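Local coordinates for protein phenolpthiocerol synthesis type-I polyketide synthase ppsA (Mycobacterium bovis, PDB 7AKC) that probably extends long-chain fatty acyl groups with malonyl or methylmalonyl units in making phthiocerol and phenolphthiocerol lipids, and is represented here by its acyltransferase domain, at residues Pro127-Arg132 against Asp231-Thr236; Ile174-Arg179 against Thr298-Asp303; Arg139-Leu144 against Pro216-Leu221. One frame throughout, in Å; residues are numbered along the deposited sequence.

Overall arrangement
All three contacts lie within the acyltransferase domain, which combines a core around a five-stranded parallel sheet with a smaller, four-stranded antiparallel subdomain. Helix 127-141 serves two of them: its first turns enter contact 1 and its last turn contact 3, whose centres are about 21 Å apart. The partner loops flank helix 222-228, and along the chain 139-144 and 216-221 both fall between the segments of contact 1. Contact 2 alternates with each of the others in sequence and lies across the chain's centre from them, about 29 Å from contact 1 and about 27 Å from contact 3, centre to centre. It joins the small subdomain to the core, whereas contacts 1 and 3 fasten loops to one helix.

Contact 1: residues Pro127-Arg132 against Asp231-Thr236; sequences PAEGLR and DLTPRT
Arg132 grips a single oxygen of Asp231 end-on, with both terminal nitrogens converging on OD1. Arg132 NH1 lies 2.8 Å from Asp231 OD1 and the N-H...O angle is 144°, a bend expected when two donors share one acceptor. OD1 sits almost in the guanidinium plane, but the carboxylate stands nearly perpendicular to it (88°). In consequence NH1 meets the syn lone pair of OD1, while NH2 approaches from above the carboxylate plane. Arg132 attains this reach with CG anti to the backbone N (chi1 -167°) and an extended chain out to NE. In the fold, the salt bridge ties the first turns of helix 127-141 to the loop that leads from helix 222-228 into strand 240-242, an outer strand of the parallel sheet. The same loop is attached a little further on, where Arg235 is hydrogen-bonded through its backbone to Ala124 and Pro234 rests on Leu125. Leu232 points its CD2 methyl between the two polar side chains of the helix, 3.8 Å from Glu129 CG and 4.0 Å from Arg132 NH2. The Glu129 chain, extended beyond CG, runs antiparallel to the leucine side chain and ends at Thr233. Thr233 OG1 gives Glu129 OE2 a weak hydrogen bond of 3.3 Å, the two side chains meeting roughly perpendicular.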
loop_
_atom_site.group_PDB
_atom_site.type_symbol
_atom_site.label_atom_id
_atom_site.label_comp_id
_atom_site.label_asym_id
_atom_site.label_seq_id
_atom_site.Cartn_x
_atom_site.Cartn_y
_atom_site.Cartn_z
ATOM N N PRO A 127 -1.993 4.846 -18.181
ATOM C CA PRO A 127 -1.156 3.658 -17.935
ATOM C C PRO A 127 0.331 3.926 -18.152
ATOM O O PRO A 127 1.154 3.398 -17.410
ATOM C CB PRO A 127 -1.675 2.639 -18.956
ATOM C CG PRO A 127 -3.046 3.086 -19.286
ATOM C CD PRO A 127 -3.014 4.581 -19.209
ATOM N N ALA A 128 0.675 4.754 -19.150
ATOM C CA ALA A 128 2.071 5.073 -19.418
ATOM C C ALA A 128 2.641 5.910 -18.275
ATOM O O ALA A 128 3.779 5.686 -17.876
ATOM C CB ALA A 128 2.197 5.823 -20.721
ATOM N N GLU A 129 1.860 6.874 -17.756
ATOM C CA GLU A 129 2.276 7.725 -16.636
ATOM C C GLU A 129 2.486 6.917 -15.366
ATOM O O GLU A 129 3.439 7.181 -14.646
ATOM C CB GLU A 129 1.284 8.876 -16.386
ATOM C CG GLU A 129 1.566 10.103 -17.237
ATOM C CD GLU A 129 0.485 11.166 -17.238
ATOM O OE1 GLU A 129 -0.597 10.923 -16.659
ATOM O OE2 GLU A 129 0.709 12.233 -17.858
ATOM N N GLY A 130 1.638 5.917 -15.135
ATOM C CA GLY A 130 1.750 5.028 -13.987
ATOM C C GLY A 130 3.032 4.220 -14.084
ATOM O O GLY A 130 3.804 4.152 -13.128
ATOM N N LEU A 131 3.306 3.671 -15.275
ATOM C CA LEU A 131 4.539 2.924 -15.513
ATOM C C LEU A 131 5.769 3.812 -15.383
ATOM O O LEU A 131 6.816 3.326 -14.976
ATOM C CB LEU A 131 4.545 2.261 -16.900
ATOM C CG LEU A 131 3.461 1.217 -17.162
ATOM C CD1 LEU A 131 3.567 0.664 -18.545
ATOM C CD2 LEU A 131 3.494 0.107 -16.145
ATOM N N ARG A 132 5.647 5.102 -15.706
ATOM C CA ARG A 132 6.748 6.047 -15.608
ATOM C C ARG A 132 7.016 6.343 -14.137
ATOM O O ARG A 132 8.175 6.338 -13.722
ATOM C CB ARG A 132 6.413 7.336 -16.344
ATOM C CG ARG A 132 7.622 8.243 -16.546
ATOM C CD ARG A 132 7.128 9.667 -16.599
ATOM N NE ARG A 132 8.205 10.647 -16.464
ATOM C CZ ARG A 132 8.011 11.963 -16.443
ATOM N NH1 ARG A 132 9.043 12.791 -16.347
ATOM N NH2 ARG A 132 6.780 12.463 -16.525
ATOM N N ASP A 231 7.022 17.049 -14.790
ATOM C CA ASP A 231 6.039 17.257 -15.852
ATOM C C ASP A 231 4.853 16.295 -15.832
ATOM O O ASP A 231 4.151 16.210 -16.840
ATOM C CB ASP A 231 6.691 17.265 -17.239
ATOM C CG ASP A 231 7.321 15.951 -17.649
ATOM O OD1 ASP A 231 7.656 15.154 -16.758
ATOM O OD2 ASP A 231 7.487 15.728 -18.872
ATOM N N LEU A 232 4.571 15.623 -14.697
ATOM C CA LEU A 232 3.391 14.757 -14.624
ATOM C C LEU A 232 2.148 15.603 -14.725
ATOM O O LEU A 232 2.079 16.646 -14.078
ATOM C CB LEU A 232 3.322 13.992 -13.291
ATOM C CG LEU A 232 3.914 12.603 -13.269
ATOM C CD1 LEU A 232 3.545 11.918 -11.974
ATOM C CD2 LEU A 232 3.446 11.748 -14.436
ATOM N N THR A 233 1.172 15.174 -15.526
ATOM C CA THR A 233 -0.072 15.921 -15.660
ATOM C C THR A 233 -1.248 15.092 -15.197
ATOM O O THR A 233 -2.037 14.595 -16.022
ATOM C CB THR A 233 -0.277 16.453 -17.083
ATOM O OG1 THR A 233 -0.410 15.370 -18.006
ATOM C CG2 THR A 233 0.823 17.409 -17.528
ATOM N N PRO A 234 -1.424 14.986 -13.870
ATOM C CA PRO A 234 -2.561 14.227 -13.366
ATOM C C PRO A 234 -3.867 14.941 -13.649
ATOM O O PRO A 234 -3.927 16.162 -13.799
ATOM C CB PRO A 234 -2.299 14.156 -11.860
ATOM C CG PRO A 234 -1.511 15.373 -11.569
ATOM C CD PRO A 234 -0.636 15.571 -12.767
ATOM N N ARG A 235 -4.918 14.158 -13.721
ATOM C CA ARG A 235 -6.260 14.671 -13.968
ATOM C C ARG A 235 -7.166 14.328 -12.772
ATOM O O ARG A 235 -6.780 13.575 -11.885
ATOM C CB ARG A 235 -6.802 14.011 -15.239
ATOM N N THR A 236 -8.380 14.871 -12.751
ATOM C CA THR A 236 -9.378 14.534 -11.750
ATOM C C THR A 236 -9.802 13.092 -12.050
ATOM O O THR A 236 -10.070 12.754 -13.209
ATOM C CB THR A 236 -10.574 15.490 -11.889
ATOM O OG1 THR A 236 -10.184 16.780 -11.424
ATOM C CG2 THR A 236 -11.808 15.015 -11.129
#

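Contact 2: residues Ile174-Arg179 against Thr298-Asp303; sequences IYNSPR and TQAIID
A classic beta bulge, in which Asn176 and Ser177 both face Gln180, ends the outer strand 171-177 of the antiparallel subdomain and brings those two residues against Ala300 and Asp303 of helix 298-308. The axes of strand segment 174-177 and helix segment 298-303 approach to 7.2 Å at 72°, and the small side chain of Ala300 is consistent with so close an approach: Ala300 CB lies 3.8 Å from Asn176 O. Beside it, Ser177 CB packs against Asp303 CB at 3.9 Å. No hydrogen bond joins the segments directly; two waters do that work. One donates both its hydrogens to carbonyls, reaching Asn176 O at 2.6 Å and Ala300 O at 2.9 Å, and the latter also accepts from Thr304. The other links the side chains, lying 2.7 Å from Ser177 OG and donating to Asp303 OD2 at 2.6 Å. With chi1 at 69°, Ser177 sets OG between its backbone N and carbonyl carbon, where this water can reach it. Asp303 is steadied from within its own helix: Gln299 NE2 donates to Asp303 OD1 at 3.0 Å in a nearly straight bond (165°), arriving from above the carboxylate plane. Pro178 extends the seam towards Thr304 and Ser307. At the start of the segment, Ile174 touches His111, part of a GxSxG sequence consistent with the nucleophile elbow. Outer strand against core helix, the contact is part of the interface between the ferredoxin-like subdomain and the alpha/beta core, the two-part architecture characteristic of polyketide synthase acyltransferases.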
loop_
_atom_site.group_PDB
_atom_site.type_symbol
_atom_site.label_atom_id
_atom_site.label_comp_id
_atom_site.label_asym_id
_atom_site.label_seq_id
_atom_site.Cartn_x
_atom_site.Cartn_y
_atom_site.Cartn_z
ATOM N N ILE A 174 2.945 0.840 8.120
ATOM C CA ILE A 174 1.581 0.560 7.593
ATOM C C ILE A 174 0.607 0.295 8.710
ATOM O O ILE A 174 0.905 -0.459 9.645
ATOM C CB ILE A 174 1.563 -0.666 6.624
ATOM C CG1 ILE A 174 2.649 -0.574 5.534
ATOM C CG2 ILE A 174 0.149 -0.923 5.985
ATOM C CD1 ILE A 174 2.733 -1.887 4.616
ATOM N N TYR A 175 -0.585 0.983 8.628
ATOM C CA TYR A 175 -1.662 0.723 9.573
ATOM C C TYR A 175 -2.485 -0.397 8.920
ATOM O O TYR A 175 -3.300 -0.111 8.028
ATOM C CB TYR A 175 -2.553 1.963 9.812
ATOM C CG TYR A 175 -1.858 3.134 10.455
ATOM C CD1 TYR A 175 -1.211 4.094 9.684
ATOM C CD2 TYR A 175 -1.926 3.337 11.832
ATOM C CE1 TYR A 175 -0.638 5.219 10.270
ATOM C CE2 TYR A 175 -1.359 4.460 12.424
ATOM C CZ TYR A 175 -0.734 5.406 11.640
ATOM O OH TYR A 175 -0.143 6.479 12.235
ATOM N N ASN A 176 -2.194 -1.654 9.236
ATOM C CA ASN A 176 -2.909 -2.779 8.617
ATOM C C ASN A 176 -4.339 -2.883 9.047
ATOM O O ASN A 176 -5.248 -2.939 8.239
ATOM C CB ASN A 176 -2.183 -4.110 8.877
ATOM C CG ASN A 176 -1.403 -4.567 7.704
ATOM O OD1 ASN A 176 -1.004 -3.779 6.860
ATOM N ND2 ASN A 176 -1.125 -5.857 7.632
ATOM N N SER A 177 -4.525 -2.957 10.364
ATOM C CA SER A 177 -5.817 -3.131 10.980
ATOM C C SER A 177 -5.610 -2.767 12.470
ATOM O O SER A 177 -4.488 -2.432 12.892
ATOM C CB SER A 177 -6.283 -4.578 10.775
ATOM O OG SER A 177 -5.479 -5.473 11.539
ATOM N N PRO A 178 -6.674 -2.709 13.256
ATOM C CA PRO A 178 -6.533 -2.231 14.638
ATOM C C PRO A 178 -5.488 -2.929 15.483
ATOM O O PRO A 178 -4.846 -2.268 16.272
ATOM C CB PRO A 178 -7.942 -2.409 15.221
ATOM C CG PRO A 178 -8.828 -2.230 13.994
ATOM C CD PRO A 178 -8.090 -2.947 12.900
ATOM N N ARG A 179 -5.295 -4.233 15.303
ATOM C CA ARG A 179 -4.365 -5.008 16.120
ATOM C C ARG A 179 -3.125 -5.481 15.354
ATOM O O ARG A 179 -2.434 -6.378 15.835
ATOM C CB ARG A 179 -5.093 -6.237 16.687
ATOM C CG ARG A 179 -6.336 -5.865 17.457
ATOM C CD ARG A 179 -5.937 -5.507 18.874
ATOM N N THR A 298 -6.583 -9.629 2.452
ATOM C CA THR A 298 -7.991 -9.916 2.733
ATOM C C THR A 298 -8.325 -9.959 4.221
ATOM O O THR A 298 -9.338 -9.362 4.599
ATOM C CB THR A 298 -8.490 -11.140 1.985
ATOM O OG1 THR A 298 -7.764 -12.307 2.386
ATOM C CG2 THR A 298 -8.400 -10.928 0.502
ATOM N N GLN A 299 -7.487 -10.582 5.062
ATOM C CA GLN A 299 -7.798 -10.613 6.497
ATOM C C GLN A 299 -7.675 -9.223 7.124
ATOM O O GLN A 299 -8.507 -8.878 7.960
ATOM C CB GLN A 299 -7.027 -11.686 7.276
ATOM C CG GLN A 299 -7.624 -11.929 8.673
ATOM C CD GLN A 299 -8.996 -12.597 8.657
ATOM O OE1 GLN A 299 -9.195 -13.671 8.057
ATOM N NE2 GLN A 299 -9.959 -12.011 9.363
ATOM N N ALA A 300 -6.735 -8.378 6.659
ATOM C CA ALA A 300 -6.629 -6.996 7.156
ATOM C C ALA A 300 -7.884 -6.208 6.845
ATOM O O ALA A 300 -8.319 -5.385 7.660
ATOM C CB ALA A 300 -5.435 -6.288 6.532
ATOM N N ILE A 301 -8.460 -6.437 5.650
ATOM C CA ILE A 301 -9.686 -5.757 5.253
ATOM C C ILE A 301 -10.828 -6.103 6.197
ATOM O O ILE A 301 -11.468 -5.199 6.752
ATOM C CB ILE A 301 -9.971 -6.083 3.763
ATOM C CG1 ILE A 301 -8.941 -5.335 2.890
ATOM C CG2 ILE A 301 -11.426 -5.807 3.375
ATOM C CD1 ILE A 301 -8.878 -5.738 1.358
ATOM N N ILE A 302 -11.045 -7.417 6.418
ATOM C CA ILE A 302 -12.098 -7.925 7.287
ATOM C C ILE A 302 -11.896 -7.487 8.722
ATOM O O ILE A 302 -12.858 -7.084 9.366
ATOM C CB ILE A 302 -12.193 -9.456 7.199
ATOM C CG1 ILE A 302 -12.377 -9.911 5.760
ATOM C CG2 ILE A 302 -13.297 -9.978 8.082
ATOM C CD1 ILE A 302 -12.055 -11.367 5.545
ATOM N N ASP A 303 -10.653 -7.578 9.247
ATOM C CA ASP A 303 -10.387 -7.181 10.623
ATOM C C ASP A 303 -10.735 -5.701 10.831
ATOM O O ASP A 303 -11.432 -5.382 11.785
ATOM C CB ASP A 303 -8.911 -7.432 10.988
ATOM C CG ASP A 303 -8.530 -8.909 11.100
ATOM O OD1 ASP A 303 -9.443 -9.753 11.203
ATOM O OD2 ASP A 303 -7.304 -9.215 11.096
HETATM O O HOH W 1 -7.380 -2.785 6.826
HETATM O O HOH W 2 -5.345 -7.721 10.130
#

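Contact 3: residues Arg139-Leu144 against Pro216-Leu221; sequences RLMAPL and PAMDAL
An apolar patch of leucines and methionines, without a hydrogen bond across it, joins the last turn of helix 127-141 and the 3-10 turn that follows to residues 216-221, mostly a 3-10 segment, just ahead of helix 222-228. Leu221 buries the most surface. Leu221 CD2 comes to 3.4 Å from Leu140 O, and Leu221 CD1 rests on Met141 CG at 3.8 Å. The Met141 and Leu221 side chains meet roughly perpendicular. Leu144, one turn along, brings CD1 against Met218, Leu221 and Ala217: Leu144 CD1 lies 3.8 Å from Met218 CE and 4.0 Å from Leu221 CD1. Here the Leu144 and Met218 side chains lie antiparallel, side by side. Met218 can meet both Leu144 and Met141 because its chain folds twice, first at chi2 (-70°) and again at chi3 (109°). The second bend turns CE to Leu144, while Met218 SD faces Met141 CE at 4.2 Å. Around the patch, Val211 touches Met141, Leu144 and Met218, and Met264 of helix 257-265 touches both methionines. Leu140 continues the apolar surface onto Met225 of helix 222-228, and Met141 also reaches Ile80 of helix 79-100, so the end of helix 127-141 is wedged among three other helices and the loop that follows strand 204-207.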
loop_
_atom_site.group_PDB
_atom_site.type_symbol
_atom_site.label_atom_id
_atom_site.label_comp_id
_atom_site.label_asym_id
_atom_site.label_seq_id
_atom_site.Cartn_x
_atom_site.Cartn_y
_atom_site.Cartn_z
ATOM N N ARG A 139 13.886 2.887 -9.789
ATOM C CA ARG A 139 15.290 3.161 -10.114
ATOM C C ARG A 139 15.927 3.957 -8.959
ATOM O O ARG A 139 17.026 3.608 -8.508
ATOM C CB ARG A 139 15.361 3.914 -11.459
ATOM C CG ARG A 139 16.716 4.537 -11.786
ATOM C CD ARG A 139 16.795 4.793 -13.299
ATOM N N LEU A 140 15.171 4.936 -8.384
ATOM C CA LEU A 140 15.694 5.687 -7.241
ATOM C C LEU A 140 15.850 4.847 -5.976
ATOM O O LEU A 140 16.728 5.119 -5.162
ATOM C CB LEU A 140 14.774 6.864 -6.924
ATOM C CG LEU A 140 14.846 7.996 -7.942
ATOM C CD1 LEU A 140 13.755 9.045 -7.667
ATOM C CD2 LEU A 140 16.249 8.631 -7.969
ATOM N N MET A 141 15.006 3.836 -5.825
ATOM C CA MET A 141 15.002 3.004 -4.594
ATOM C C MET A 141 16.022 1.864 -4.709
ATOM O O MET A 141 16.527 1.443 -3.678
ATOM C CB MET A 141 13.600 2.424 -4.381
ATOM C CG MET A 141 12.627 3.414 -3.784
ATOM S SD MET A 141 10.915 2.851 -3.868
ATOM C CE MET A 141 10.861 1.720 -2.482
ATOM N N ALA A 142 16.325 1.419 -5.930
ATOM C CA ALA A 142 17.194 0.278 -6.111
ATOM C C ALA A 142 18.533 0.326 -5.343
ATOM O O ALA A 142 18.918 -0.715 -4.815
ATOM C CB ALA A 142 17.445 0.029 -7.603
ATOM N N PRO A 143 19.279 1.455 -5.269
ATOM C CA PRO A 143 20.567 1.423 -4.553
ATOM C C PRO A 143 20.398 1.101 -3.044
ATOM O O PRO A 143 21.372 0.721 -2.391
ATOM C CB PRO A 143 21.104 2.834 -4.766
ATOM C CG PRO A 143 20.488 3.292 -6.070
ATOM C CD PRO A 143 19.077 2.766 -5.912
ATOM N N LEU A 144 19.165 1.111 -2.540
ATOM C CA LEU A 144 18.892 0.810 -1.102
ATOM C C LEU A 144 18.480 -0.654 -0.948
ATOM O O LEU A 144 18.087 -1.039 0.153
ATOM C CB LEU A 144 17.802 1.761 -0.602
ATOM C CG LEU A 144 18.148 3.245 -0.677
ATOM C CD1 LEU A 144 17.081 4.085 -0.004
ATOM C CD2 LEU A 144 19.506 3.519 -0.056
ATOM N N PRO A 216 12.377 6.800 7.226
ATOM C CA PRO A 216 13.280 7.913 6.927
ATOM C C PRO A 216 14.326 7.714 5.821
ATOM O O PRO A 216 14.846 8.672 5.347
ATOM C CB PRO A 216 13.982 8.158 8.272
ATOM C CG PRO A 216 12.967 7.739 9.287
ATOM C CD PRO A 216 12.352 6.512 8.662
ATOM N N ALA A 217 14.587 6.472 5.439
ATOM C CA ALA A 217 15.541 6.200 4.346
ATOM C C ALA A 217 15.002 6.745 3.022
ATOM O O ALA A 217 15.789 6.958 2.107
ATOM C CB ALA A 217 15.800 4.732 4.252
ATOM N N MET A 218 13.690 6.943 2.942
ATOM C CA MET A 218 13.079 7.506 1.714
ATOM C C MET A 218 13.248 9.031 1.631
ATOM O O MET A 218 13.057 9.570 0.540
ATOM C CB MET A 218 11.596 7.131 1.651
ATOM C CG MET A 218 11.366 5.643 1.694
ATOM S SD MET A 218 11.910 4.829 0.179
ATOM C CE MET A 218 13.356 3.948 0.763
ATOM N N ASP A 219 13.584 9.698 2.732
ATOM C CA ASP A 219 13.677 11.180 2.716
ATOM C C ASP A 219 14.654 11.616 1.629
ATOM O O ASP A 219 14.331 12.535 0.882
ATOM C CB ASP A 219 14.209 11.722 4.035
ATOM C CG ASP A 219 13.291 11.543 5.223
ATOM O OD1 ASP A 219 12.108 11.303 5.005
ATOM O OD2 ASP A 219 13.781 11.664 6.348
ATOM N N ALA A 220 15.788 10.933 1.532
ATOM C CA ALA A 220 16.844 11.340 0.579
ATOM C C ALA A 220 16.439 11.160 -0.887
ATOM O O ALA A 220 17.092 11.762 -1.711
ATOM C CB ALA A 220 18.120 10.610 0.888
ATOM N N LEU A 221 15.411 10.364 -1.179
ATOM C CA LEU A 221 14.960 10.112 -2.573
ATOM C C LEU A 221 13.852 11.092 -2.988
ATOM O O LEU A 221 13.515 11.111 -4.172
ATOM C CB LEU A 221 14.452 8.676 -2.698
ATOM C CG LEU A 221 15.341 7.578 -2.120
ATOM C CD1 LEU A 221 14.684 6.227 -2.307
ATOM C CD2 LEU A 221 16.710 7.589 -2.769
#